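Local coordinates for protein pterin-4-alpha-carbinolamine dehydratase MoaB2 (Mycobacterium marinum, PDB 3RFQ) that probably binds molybdopterin or a related pterin and takes part in the biosynthesis of the molybdenum cofactor, at residues I135-S141 against A157-A162; T111-L115 against L152-L156. All coordinates share one frame; numbering follows the deposited sequence.

How the interactions relate
Interaction 1 and interaction 2 adjoin in the sequence, since strand 151-156 runs through 157-159 into helix 160-180, yet their centres lie about 17 Å apart. Interaction 2 belongs to the buried interior: helix 107-114 packs on the strand through methyl groups and one amide-hydroxyl bond, and no other chain touches it. Interaction 1 is only partly buried, lies farther from the centre of the chain and borders two other subunits. Its chemistry is correspondingly more polar, with a carboxylate at the start of helix 160-180 beside a small apolar patch. In the first contact an acid meets a helix N-terminus; in the second, neutral groups meet.

Interaction 1: I135-S141 against A157-A162; sequences IIDAGLS and AGSRYA
The side chains of Asp137 and Ser159 both turn into the position between backbone N and carbonyl carbon (chi1 69° and 74°), which brings carboxylate and hydroxyl together. The carboxylate of Asp137 thereby reaches the beginning of helix 160-180. Its OD2 accepts the backbone N-H of Ser159, with N 3.0 Å away and approaching nearly along the C-O axis of the acid. Ser159 OG lies 2.9 Å from Asp137 OD2 and 3.0 Å from Asp137 OD1, weak hydrogen bonds at most. Ser159 is the N-cap residue of the helix, and its OG accepts from Ala162 N at 3.0 Å with an N-H···O angle of 159°. Asp137 thus positions the capping residue, and its negative charge probably interacts favourably with the helix N-terminus.

Small side chains permit the close approach. The methyl of Ala157 rests against Asp137, its CB 3.5 Å from the carbonyl O, while Ala138 CB and Ala162 CB touch at 3.9 Å. Ile135, the N-cap residue of helix 136-139, completes the apolar side: its CG2 lies 4.1 Å from Ala162 CB, and CG1 and CD1 pack against the CB of Tyr161, whose ring leads away toward Asn171 of a third subunit.

Ser141 OG turns to Gly143 N and Thr99, while its carbonyl holds Arg127 of helix 120-132. The contact therefore joins the short helix 136-139, between helix 120-132 and the hairpin of strands 145-148 and 151-156, to the link from strand 151-156 into helix 160-180.

Interaction 2: T111-L115 against L152-L156; sequences TREIL and LVVNL
The amide of Asn155 presents its outer end to Thr111, whose two branches straddle the amide plane: OG1 lies on one side and CG2 on the other. Asn155 ND2 donates to Thr111 OG1 over 3.0 Å, with an N-H···O angle of 147° and the hydroxyl tilted 20° out of the plane. On the other side Thr111 CG2 stands 3.7 Å from Asn155 OD1, and Val153 CG1 stands on that same side, displaced beyond the ND2 end of the amide. With chi1 at -59°, Thr111 directs OG1 back beside its own backbone N, where it donates to Thr107 O one turn earlier in the helix while receiving the amide.

Asn155 has further partners, ND2 giving to Ser95 OG on the adjacent strand and OD1 accepting from Leu144 N; its side chain also touches Thr99 in the loop after strand 92-96. Bonds at both amide atoms fix its rotation and satisfy its polar end in the buried interior. Toward Val153, two residues earlier in the strand, the contact is apolar. Val153 CG1 meets Thr111 CG2 at 4.1 Å, and Leu115 CD2 reaches Val153 CB at 4.2 Å. More loosely, Ile114 CD1 approaches Val153 CG2 at 4.4 Å, so that Thr111, Ile114 and Leu115 all approach the valine.

Val153 and Asn155 face helix 107-114, whereas the alternating Leu152, Val154 and Leu156 turn to helices 120-132 and 160-180. Helices on both faces of a largely parallel sheet make this a three-layer alpha/beta sandwich, the fold of the MogA/MoaB family.

Interaction 1: I135-S141 against A157-A162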
loop_
_atom_site.group_PDB
_atom_site.type_symbol
_atom_site.label_atom_id
_atom_site.label_comp_id
_atom_site.label_asym_id
_atom_site.label_seq_id
_atom_site.Cartn_x
_atom_site.Cartn_y
_atom_site.Cartn_z
ATOM N N ILE C 135 12.542 2.638 -5.789
ATOM C CA ILE C 135 13.084 2.266 -7.079
ATOM C C ILE C 135 12.277 3.047 -8.118
ATOM O O ILE C 135 11.170 2.655 -8.486
ATOM C CB ILE C 135 12.956 0.724 -7.285
ATOM C CG1 ILE C 135 13.587 -0.013 -6.089
ATOM C CG2 ILE C 135 13.609 0.290 -8.622
ATOM C CD1 ILE C 135 13.170 -1.480 -5.991
ATOM N N ILE C 136 12.801 4.202 -8.519
ATOM C CA ILE C 136 11.991 5.165 -9.258
ATOM C C ILE C 136 11.754 4.715 -10.698
ATOM O O ILE C 136 10.670 4.930 -11.201
ATOM C CB ILE C 136 12.527 6.611 -9.204
ATOM C CG1 ILE C 136 12.885 7.023 -7.775
ATOM C CG2 ILE C 136 11.452 7.641 -9.683
ATOM C CD1 ILE C 136 11.701 6.950 -6.751
ATOM N N ASP C 137 12.738 4.079 -11.340
ATOM C CA ASP C 137 12.519 3.553 -12.696
ATOM C C ASP C 137 11.441 2.452 -12.702
ATOM O O ASP C 137 10.661 2.360 -13.642
ATOM C CB ASP C 137 13.829 3.160 -13.429
ATOM C CG ASP C 137 14.523 1.942 -12.822
ATOM O OD1 ASP C 137 14.407 1.717 -11.604
ATOM O OD2 ASP C 137 15.225 1.216 -13.563
ATOM N N ALA C 138 11.371 1.665 -11.635
ATOM C CA ALA C 138 10.275 0.705 -11.463
ATOM C C ALA C 138 8.958 1.401 -11.129
ATOM O O ALA C 138 7.938 1.136 -11.760
ATOM C CB ALA C 138 10.617 -0.375 -10.394
ATOM N N GLY C 139 8.946 2.303 -10.149
ATOM C CA GLY C 139 7.696 3.033 -9.834
ATOM C C GLY C 139 7.056 3.787 -10.995
ATOM O O GLY C 139 5.822 3.961 -11.042
ATOM N N LEU C 140 7.885 4.263 -11.931
ATOM C CA LEU C 140 7.364 5.015 -13.074
ATOM C C LEU C 140 7.360 4.231 -14.400
ATOM O O LEU C 140 7.030 4.800 -15.435
ATOM C CB LEU C 140 8.147 6.335 -13.250
ATOM C CG LEU C 140 8.022 7.285 -12.064
ATOM C CD1 LEU C 140 8.873 8.554 -12.198
ATOM C CD2 LEU C 140 6.583 7.654 -11.899
ATOM N N SER C 141 7.766 2.956 -14.363
ATOM C CA SER C 141 7.901 2.163 -15.571
ATOM C C SER C 141 6.617 2.193 -16.415
ATOM O O SER C 141 5.512 1.924 -15.900
ATOM C CB SER C 141 8.252 0.708 -15.211
ATOM O OG SER C 141 8.287 -0.108 -16.393
ATOM N N ALA C 157 11.531 -2.500 -16.021
ATOM C CA ALA C 157 12.562 -1.477 -16.159
ATOM C C ALA C 157 13.972 -2.074 -16.081
ATOM O O ALA C 157 14.160 -3.215 -15.617
ATOM C CB ALA C 157 12.384 -0.355 -15.111
ATOM N N GLY C 158 14.958 -1.310 -16.544
ATOM C CA GLY C 158 16.319 -1.833 -16.680
ATOM C C GLY C 158 17.271 -1.865 -15.479
ATOM O O GLY C 158 18.253 -2.613 -15.503
ATOM N N SER C 159 17.040 -1.073 -14.426
ATOM C CA SER C 159 18.044 -1.022 -13.341
ATOM C C SER C 159 18.079 -2.400 -12.623
ATOM O O SER C 159 17.113 -3.141 -12.674
ATOM C CB SER C 159 17.712 0.084 -12.333
ATOM O OG SER C 159 16.607 -0.332 -11.534
ATOM N N ARG C 160 19.182 -2.742 -11.974
ATOM C CA ARG C 160 19.248 -3.986 -11.191
ATOM C C ARG C 160 18.160 -4.090 -10.094
ATOM O O ARG C 160 17.606 -5.163 -9.870
ATOM C CB ARG C 160 20.619 -4.114 -10.522
ATOM C CG ARG C 160 21.016 -5.575 -10.196
ATOM C CD ARG C 160 22.522 -5.742 -10.472
ATOM N NE ARG C 160 23.028 -7.073 -10.138
ATOM C CZ ARG C 160 23.172 -8.029 -11.039
ATOM N NH1 ARG C 160 22.884 -7.768 -12.311
ATOM N NH2 ARG C 160 23.612 -9.231 -10.682
ATOM N N TYR C 161 17.883 -2.979 -9.403
ATOM C CA TYR C 161 16.873 -2.994 -8.355
ATOM C C TYR C 161 15.500 -3.223 -8.957
ATOM O O TYR C 161 14.715 -3.973 -8.386
ATOM C CB TYR C 161 16.882 -1.713 -7.518
ATOM C CG TYR C 161 18.045 -1.552 -6.543
ATOM C CD1 TYR C 161 18.975 -2.573 -6.328
ATOM C CD2 TYR C 161 18.167 -0.387 -5.789
ATOM C CE1 TYR C 161 20.028 -2.412 -5.397
ATOM C CE2 TYR C 161 19.194 -0.213 -4.858
ATOM C CZ TYR C 161 20.127 -1.220 -4.672
ATOM O OH TYR C 161 21.150 -1.003 -3.767
ATOM N N ALA C 162 15.212 -2.616 -10.116
ATOM C CA ALA C 162 13.903 -2.873 -10.811
ATOM C C ALA C 162 13.728 -4.340 -11.169
ATOM O O ALA C 162 12.664 -4.919 -10.985
ATOM C CB ALA C 162 13.728 -1.995 -12.073
#

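Interaction 2: T111-L115 against L152-L156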
loop_
_atom_site.group_PDB
_atom_site.type_symbol
_atom_site.label_atom_id
_atom_site.label_comp_id
_atom_site.label_asym_id
_atom_site.label_seq_id
_atom_site.Cartn_x
_atom_site.Cartn_y
_atom_site.Cartn_z
ATOM N N THR C 111 5.565 -3.705 -27.380
ATOM C CA THR C 111 4.802 -4.744 -26.688
ATOM C C THR C 111 3.292 -4.625 -26.953
ATOM O O THR C 111 2.623 -5.618 -27.234
ATOM C CB THR C 111 5.135 -4.741 -25.196
ATOM O OG1 THR C 111 6.541 -4.969 -25.065
ATOM C CG2 THR C 111 4.349 -5.830 -24.432
ATOM N N ARG C 112 2.763 -3.414 -26.898
ATOM C CA ARG C 112 1.318 -3.204 -27.063
ATOM C C ARG C 112 0.774 -3.844 -28.341
ATOM O O ARG C 112 -0.327 -4.384 -28.340
ATOM C CB ARG C 112 0.992 -1.702 -27.085
ATOM C CG ARG C 112 -0.495 -1.374 -26.891
ATOM C CD ARG C 112 -0.699 0.142 -26.705
ATOM N NE ARG C 112 -0.095 0.672 -25.468
ATOM C CZ ARG C 112 0.902 1.561 -25.403
ATOM N NH1 ARG C 112 1.455 2.060 -26.507
ATOM N NH2 ARG C 112 1.349 1.960 -24.222
ATOM N N GLU C 113 1.558 -3.764 -29.414
ATOM C CA GLU C 113 1.166 -4.260 -30.731
ATOM C C GLU C 113 0.930 -5.757 -30.783
ATOM O O GLU C 113 0.048 -6.229 -31.502
ATOM C CB GLU C 113 2.228 -3.902 -31.764
ATOM C CG GLU C 113 2.057 -2.533 -32.335
ATOM C CD GLU C 113 0.660 -2.330 -32.904
ATOM O OE1 GLU C 113 0.344 -2.990 -33.935
ATOM O OE2 GLU C 113 -0.106 -1.522 -32.302
ATOM N N ILE C 114 1.726 -6.498 -30.026
ATOM C CA ILE C 114 1.604 -7.939 -30.031
ATOM C C ILE C 114 0.692 -8.499 -28.930
ATOM O O ILE C 114 0.362 -9.675 -28.993
ATOM C CB ILE C 114 2.978 -8.636 -30.055
ATOM C CG1 ILE C 114 3.809 -8.294 -28.822
ATOM C CG2 ILE C 114 3.735 -8.202 -31.274
ATOM C CD1 ILE C 114 3.695 -9.274 -27.720
ATOM N N LEU C 115 0.272 -7.690 -27.950
ATOM C CA LEU C 115 -0.630 -8.199 -26.894
ATOM C C LEU C 115 -2.070 -8.439 -27.369
ATOM O O LEU C 115 -2.624 -7.620 -28.092
ATOM C CB LEU C 115 -0.621 -7.289 -25.679
ATOM C CG LEU C 115 0.665 -7.215 -24.842
ATOM C CD1 LEU C 115 0.446 -6.239 -23.684
ATOM C CD2 LEU C 115 1.111 -8.594 -24.340
ATOM N N LEU C 152 2.420 -15.234 -21.652
ATOM C CA LEU C 152 2.446 -14.065 -20.762
ATOM C C LEU C 152 3.733 -13.254 -21.005
ATOM O O LEU C 152 4.820 -13.813 -20.975
ATOM C CB LEU C 152 2.309 -14.497 -19.278
ATOM C CG LEU C 152 2.515 -13.412 -18.195
ATOM C CD1 LEU C 152 1.465 -12.256 -18.232
ATOM C CD2 LEU C 152 2.587 -14.043 -16.786
ATOM N N VAL C 153 3.602 -11.952 -21.260
ATOM C CA VAL C 153 4.749 -11.061 -21.516
ATOM C C VAL C 153 4.708 -9.936 -20.489
ATOM O O VAL C 153 3.681 -9.295 -20.315
ATOM C CB VAL C 153 4.633 -10.394 -22.907
ATOM C CG1 VAL C 153 5.799 -9.402 -23.187
ATOM C CG2 VAL C 153 4.492 -11.458 -24.023
ATOM N N VAL C 154 5.825 -9.706 -19.820
ATOM C CA VAL C 154 5.937 -8.665 -18.788
ATOM C C VAL C 154 7.154 -7.802 -19.085
ATOM O O VAL C 154 8.229 -8.340 -19.307
ATOM C CB VAL C 154 6.033 -9.321 -17.368
ATOM C CG1 VAL C 154 6.191 -8.239 -16.260
ATOM C CG2 VAL C 154 4.763 -10.194 -17.112
ATOM N N ASN C 155 6.992 -6.483 -19.171
ATOM C CA ASN C 155 8.130 -5.589 -19.399
ATOM C C ASN C 155 8.594 -5.077 -18.056
ATOM O O ASN C 155 7.811 -4.473 -17.315
ATOM C CB ASN C 155 7.764 -4.340 -20.217
ATOM C CG ASN C 155 7.063 -4.623 -21.561
ATOM O OD1 ASN C 155 6.149 -3.886 -21.900
ATOM N ND2 ASN C 155 7.523 -5.620 -22.349
ATOM N N LEU C 156 9.861 -5.288 -17.721
ATOM C CA LEU C 156 10.442 -4.624 -16.534
ATOM C C LEU C 156 11.416 -3.491 -16.902
ATOM O O LEU C 156 12.063 -3.531 -17.965
ATOM C CB LEU C 156 11.169 -5.654 -15.663
ATOM C CG LEU C 156 10.393 -6.889 -15.199
ATOM C CD1 LEU C 156 11.330 -7.805 -14.373
ATOM C CD2 LEU C 156 9.172 -6.480 -14.395
#